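Local atomic coordinates of ankyrin repeat family protein (PDB entry 3HRA), a protein that is of unknown function but, as a stack of ankyrin repeats, probably offers a surface for binding other proteins. Residues Leu88-Met91 with Leu92-Thr96; Thr28-Gln31 with Val32-Asp36. All blocks are in the same frame, centred on the assembly; numbering follows the deposited sequence.

Contact 1 of 2, residues Leu88-Met91 with Leu92-Thr96; sequences LAYM and LKHAT
The rings of Tyr90 and His94, one helical turn apart, form an offset stack with centroids 4.0 Å apart and planes inclined by 27°. The overlap is partial: His94 ND1 sits over the centre of the Tyr90 ring, and the closest atoms include ND1 and Tyr90 CE1 at 3.4 Å, whereas Tyr90 CZ lies toward the rim of the imidazole. Tyr90 reaches this place because its CG is anti to the backbone N (chi1 -158°). Its hydroxyl is hydrogen-bonded to Asp60, at the end of helix 52-60, which probably helps to hold the ring against the imidazole.

Hydrogen bonds to backbone carbonyls form a second group. Leu92 N to Leu88 O is a regular helical bond of 2.9 Å and nearly straight at 161°. Helix 85-94, one of the stacked antiparallel helices of the ankyrin fold, ends here, and its i to i+4 bonding gives way to shared acceptors. Tyr90 O gathers three donors: His94 N at 2.8 Å, and weak bonds from Lys93 N and from the side-chain ND1 of His94. Met91 O receives Ala95 N at 3.0 Å, although Ala95 has already left helical backbone angles.

The apolar contact across the two segments is between Leu88 CG and Leu92 CD1, at 4.1 Å. Leu88 also packs on Leu124 and Leu125 of helix 119-128, while Met91 touches Ile59 and Ala79.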
loop_
_atom_site.group_PDB
_atom_site.type_symbol
_atom_site.label_atom_id
_atom_site.label_comp_id
_atom_site.label_asym_id
_atom_site.label_seq_id
_atom_site.Cartn_x
_atom_site.Cartn_y
_atom_site.Cartn_z
ATOM N N LEU A 88 -5.419 4.649 -4.671
ATOM C CA LEU A 88 -5.040 5.014 -3.309
ATOM C C LEU A 88 -5.525 6.411 -2.955
ATOM O O LEU A 88 -6.092 6.623 -1.882
ATOM C CB LEU A 88 -3.521 4.935 -3.122
ATOM C CG LEU A 88 -3.019 5.293 -1.728
ATOM C CD1 LEU A 88 -3.630 4.368 -0.676
ATOM C CD2 LEU A 88 -1.483 5.233 -1.691
ATOM N N ALA A 89 -5.283 7.364 -3.848
ATOM C CA ALA A 89 -5.778 8.723 -3.639
ATOM C C ALA A 89 -7.299 8.737 -3.411
ATOM O O ALA A 89 -7.807 9.456 -2.537
ATOM C CB ALA A 89 -5.393 9.608 -4.815
ATOM N N TYR A 90 -8.027 7.950 -4.206
ATOM C CA TYR A 90 -9.468 7.869 -4.061
ATOM C C TYR A 90 -9.854 7.278 -2.703
ATOM O O TYR A 90 -10.751 7.796 -2.019
ATOM C CB TYR A 90 -10.088 7.064 -5.206
ATOM C CG TYR A 90 -11.549 7.356 -5.422
ATOM C CD1 TYR A 90 -11.952 8.492 -6.115
ATOM C CD2 TYR A 90 -12.532 6.495 -4.927
ATOM C CE1 TYR A 90 -13.298 8.760 -6.328
ATOM C CE2 TYR A 90 -13.871 6.752 -5.130
ATOM C CZ TYR A 90 -14.250 7.886 -5.822
ATOM O OH TYR A 90 -15.587 8.140 -6.025
ATOM N N MET A 91 -9.176 6.200 -2.319
ATOM C CA MET A 91 -9.431 5.568 -1.026
ATOM C C MET A 91 -9.212 6.539 0.124
ATOM O O MET A 91 -10.003 6.581 1.054
ATOM C CB MET A 91 -8.544 4.353 -0.836
ATOM C CG MET A 91 -8.894 3.184 -1.740
ATOM S SD MET A 91 -7.687 1.866 -1.517
ATOM C CE MET A 91 -8.471 0.491 -2.365
ATOM N N LEU A 92 -8.132 7.307 0.060
ATOM C CA LEU A 92 -7.816 8.277 1.122
ATOM C C LEU A 92 -8.856 9.406 1.223
ATOM O O LEU A 92 -8.971 10.059 2.262
ATOM C CB LEU A 92 -6.419 8.862 0.912
ATOM C CG LEU A 92 -5.288 7.849 1.126
ATOM C CD1 LEU A 92 -3.927 8.417 0.715
ATOM C CD2 LEU A 92 -5.283 7.389 2.579
ATOM N N LYS A 93 -9.612 9.632 0.149
ATOM C CA LYS A 93 -10.668 10.650 0.158
ATOM C C LYS A 93 -12.066 10.097 0.437
ATOM O O LYS A 93 -12.917 10.807 0.977
ATOM C CB LYS A 93 -10.730 11.385 -1.185
ATOM C CG LYS A 93 -9.505 12.208 -1.543
ATOM C CD LYS A 93 -9.697 12.821 -2.942
ATOM C CE LYS A 93 -8.356 13.116 -3.611
ATOM N NZ LYS A 93 -8.485 13.327 -5.090
ATOM N N HIS A 94 -12.325 8.855 0.030
ATOM C CA HIS A 94 -13.699 8.338 0.043
ATOM C C HIS A 94 -13.943 7.108 0.908
ATOM O O HIS A 94 -15.026 6.522 0.877
ATOM C CB HIS A 94 -14.180 8.068 -1.384
ATOM C CG HIS A 94 -14.304 9.303 -2.206
ATOM N ND1 HIS A 94 -13.313 9.737 -3.065
ATOM C CD2 HIS A 94 -15.290 10.226 -2.279
ATOM C CE1 HIS A 94 -13.696 10.856 -3.647
ATOM N NE2 HIS A 94 -14.896 11.175 -3.184
ATOM N N ALA A 95 -12.935 6.718 1.672
ATOM C CA ALA A 95 -13.061 5.562 2.546
ATOM C C ALA A 95 -12.192 5.753 3.781
ATOM O O ALA A 95 -11.469 6.748 3.899
ATOM C CB ALA A 95 -12.679 4.289 1.793
ATOM N N THR A 96 -12.261 4.803 4.707
ATOM C CA THR A 96 -11.552 4.936 5.978
ATOM C C THR A 96 -10.653 3.722 6.172
ATOM O O THR A 96 -11.127 2.631 6.470
ATOM C CB THR A 96 -12.529 5.039 7.191
ATOM O OG1 THR A 96 -13.401 6.163 7.030
ATOM C CG2 THR A 96 -11.744 5.181 8.515
#

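Contact 2 of 2, residues Thr28-Gln31 with Val32-Asp36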
loop_
_atom_site.group_PDB
_atom_site.type_symbol
_atom_site.label_atom_id
_atom_site.label_comp_id
_atom_site.label_asym_id
_atom_site.label_seq_id
_atom_site.Cartn_x
_atom_site.Cartn_y
_atom_site.Cartn_z
ATOM N N THR A 28 -29.639 -2.334 -6.000
ATOM C CA THR A 28 -29.404 -1.795 -4.659
ATOM C C THR A 28 -29.284 -2.879 -3.594
ATOM O O THR A 28 -28.840 -2.604 -2.487
ATOM C CB THR A 28 -30.538 -0.827 -4.228
ATOM O OG1 THR A 28 -31.787 -1.527 -4.207
ATOM C CG2 THR A 28 -30.643 0.335 -5.194
ATOM N N THR A 29 -29.713 -4.093 -3.936
ATOM C CA THR A 29 -29.681 -5.228 -3.013
ATOM C C THR A 29 -28.377 -6.011 -3.115
ATOM O O THR A 29 -28.110 -6.872 -2.277
ATOM C CB THR A 29 -30.871 -6.208 -3.245
ATOM O OG1 THR A 29 -30.689 -6.945 -4.466
ATOM C CG2 THR A 29 -32.205 -5.457 -3.307
ATOM N N TYR A 30 -27.561 -5.722 -4.131
ATOM C CA TYR A 30 -26.355 -6.531 -4.365
ATOM C C TYR A 30 -25.303 -6.418 -3.238
ATOM O O TYR A 30 -24.939 -5.322 -2.811
ATOM C CB TYR A 30 -25.706 -6.225 -5.734
ATOM C CG TYR A 30 -24.881 -7.389 -6.238
ATOM C CD1 TYR A 30 -25.427 -8.311 -7.121
ATOM C CD2 TYR A 30 -23.572 -7.595 -5.797
ATOM C CE1 TYR A 30 -24.688 -9.386 -7.578
ATOM C CE2 TYR A 30 -22.834 -8.677 -6.235
ATOM C CZ TYR A 30 -23.397 -9.568 -7.123
ATOM O OH TYR A 30 -22.675 -10.653 -7.572
ATOM N N GLN A 31 -24.819 -7.564 -2.764
ATOM C CA GLN A 31 -23.771 -7.593 -1.750
ATOM C C GLN A 31 -22.418 -7.470 -2.458
ATOM O O GLN A 31 -21.935 -8.431 -3.072
ATOM C CB GLN A 31 -23.834 -8.914 -0.978
ATOM C CG GLN A 31 -23.419 -8.797 0.487
ATOM C CD GLN A 31 -21.919 -8.847 0.698
ATOM O OE1 GLN A 31 -21.241 -7.799 0.757
ATOM N NE2 GLN A 31 -21.381 -10.073 0.821
ATOM N N VAL A 32 -21.800 -6.293 -2.372
ATOM C CA VAL A 32 -20.642 -6.008 -3.231
ATOM C C VAL A 32 -19.352 -6.717 -2.799
ATOM O O VAL A 32 -18.395 -6.820 -3.569
ATOM C CB VAL A 32 -20.370 -4.485 -3.349
ATOM C CG1 VAL A 32 -21.597 -3.767 -3.923
ATOM C CG2 VAL A 32 -19.981 -3.891 -1.993
ATOM N N ASP A 33 -19.315 -7.169 -1.555
ATOM C CA ASP A 33 -18.098 -7.776 -1.032
ATOM C C ASP A 33 -18.129 -9.311 -0.990
ATOM O O ASP A 33 -17.553 -9.923 -0.102
ATOM C CB ASP A 33 -17.757 -7.205 0.339
ATOM C CG ASP A 33 -17.110 -5.824 0.251
ATOM O OD1 ASP A 33 -16.427 -5.525 -0.744
ATOM O OD2 ASP A 33 -17.291 -5.038 1.185
ATOM N N GLU A 34 -18.778 -9.928 -1.964
ATOM C CA GLU A 34 -18.665 -11.373 -2.143
ATOM C C GLU A 34 -17.198 -11.736 -2.371
ATOM O O GLU A 34 -16.425 -10.904 -2.855
ATOM C CB GLU A 34 -19.509 -11.821 -3.337
ATOM C CG GLU A 34 -19.120 -11.156 -4.644
ATOM C CD GLU A 34 -20.076 -11.516 -5.783
ATOM O OE1 GLU A 34 -21.279 -11.754 -5.528
ATOM O OE2 GLU A 34 -19.625 -11.568 -6.942
ATOM N N VAL A 35 -16.813 -12.969 -2.028
ATOM C CA VAL A 35 -15.418 -13.371 -2.158
ATOM C C VAL A 35 -15.187 -14.631 -3.011
ATOM O O VAL A 35 -16.060 -15.510 -3.112
ATOM C CB VAL A 35 -14.722 -13.525 -0.771
ATOM C CG1 VAL A 35 -14.565 -12.166 -0.078
ATOM C CG2 VAL A 35 -15.477 -14.498 0.103
ATOM N N ASP A 36 -14.011 -14.688 -3.632
ATOM C CA ASP A 36 -13.585 -15.853 -4.396
ATOM C C ASP A 36 -12.774 -16.828 -3.542
ATOM O O ASP A 36 -12.679 -16.667 -2.325
ATOM C CB ASP A 36 -12.807 -15.432 -5.664
ATOM C CG ASP A 36 -11.443 -14.818 -5.374
ATOM O OD1 ASP A 36 -10.897 -14.908 -4.245
ATOM O OD2 ASP A 36 -10.874 -14.247 -6.325
HETATM O O HOH W 1 -22.943 -10.759 -3.812
#
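The backbone makes a type I beta turn from Gln31 to Glu34, within an otherwise irregular segment, and the turn brings the side chains of Tyr30 and Glu34 together. Tyr30 OH lies 2.7 Å from Glu34 OE1 in a weak hydrogen bond. The two side chains approach obliquely, ring and carboxylate planes 57° apart. Glu34 arrives there with CG between its backbone N and carbonyl carbon (chi1 59°), the rest of the chain being extended.

Both polar ends have further partners in the N-terminal segment: Tyr30 OH is hydrogen-bonded to Leu9 N, and Glu34 OE1 and OE2 take Gly7 N and Leu10 N respectively. These amide donors around the start of helix 8-14 would probably stabilise the carboxylate as an anion. A water adds a bridge, donating to Gln31 O at 2.6 Å and to Glu34 OE1 at 2.6 Å, and thereby links the first carbonyl of the turn to the carboxylate.

Gln31 folds back over the turn, its chain bent at the second torsion. Its OE1 accepts Asp33 N at 3.1 Å with an N-H...O angle of 148°, but the donor stands above the amide carbonyl plane rather than on a lone pair. Asp33 OD2 is hydrogen-bonded to Asp64 N in the loop after helix 52-60, and Val32 packs against Leu9 and Leu25. The turn belongs to the loop between helices 18-25 and 42-49, one of the connections that link successive helix pairs in the ankyrin fold, here fixed by Tyr30 and Glu34 to the start of helix 8-14 and by Asp33 to Asp64.

How the contacts relate
From the N terminus, contact 2 comes first, in the loop between helices 18-25 and 42-49; contact 1 follows at the C-terminal end of helix 85-94. They lie in series, neither nested nor crossing; contact 2 is a local turn and contact 1 the last turns of a helix, each within one continuous segment, so neither closes a long loop. The centres of contact 1 and contact 2 are about 20 Å apart, and they do not touch. Contact 2 ties the start of helix 8-14 to the loop that includes Asp64. Contact 1 joins helix 85-94 to helices 52-60, 75-81 and 119-128. Helix 52-60 and the loop after it serve both, providing Asp60 and Ile65 to contact 1 and Asp64 to contact 2.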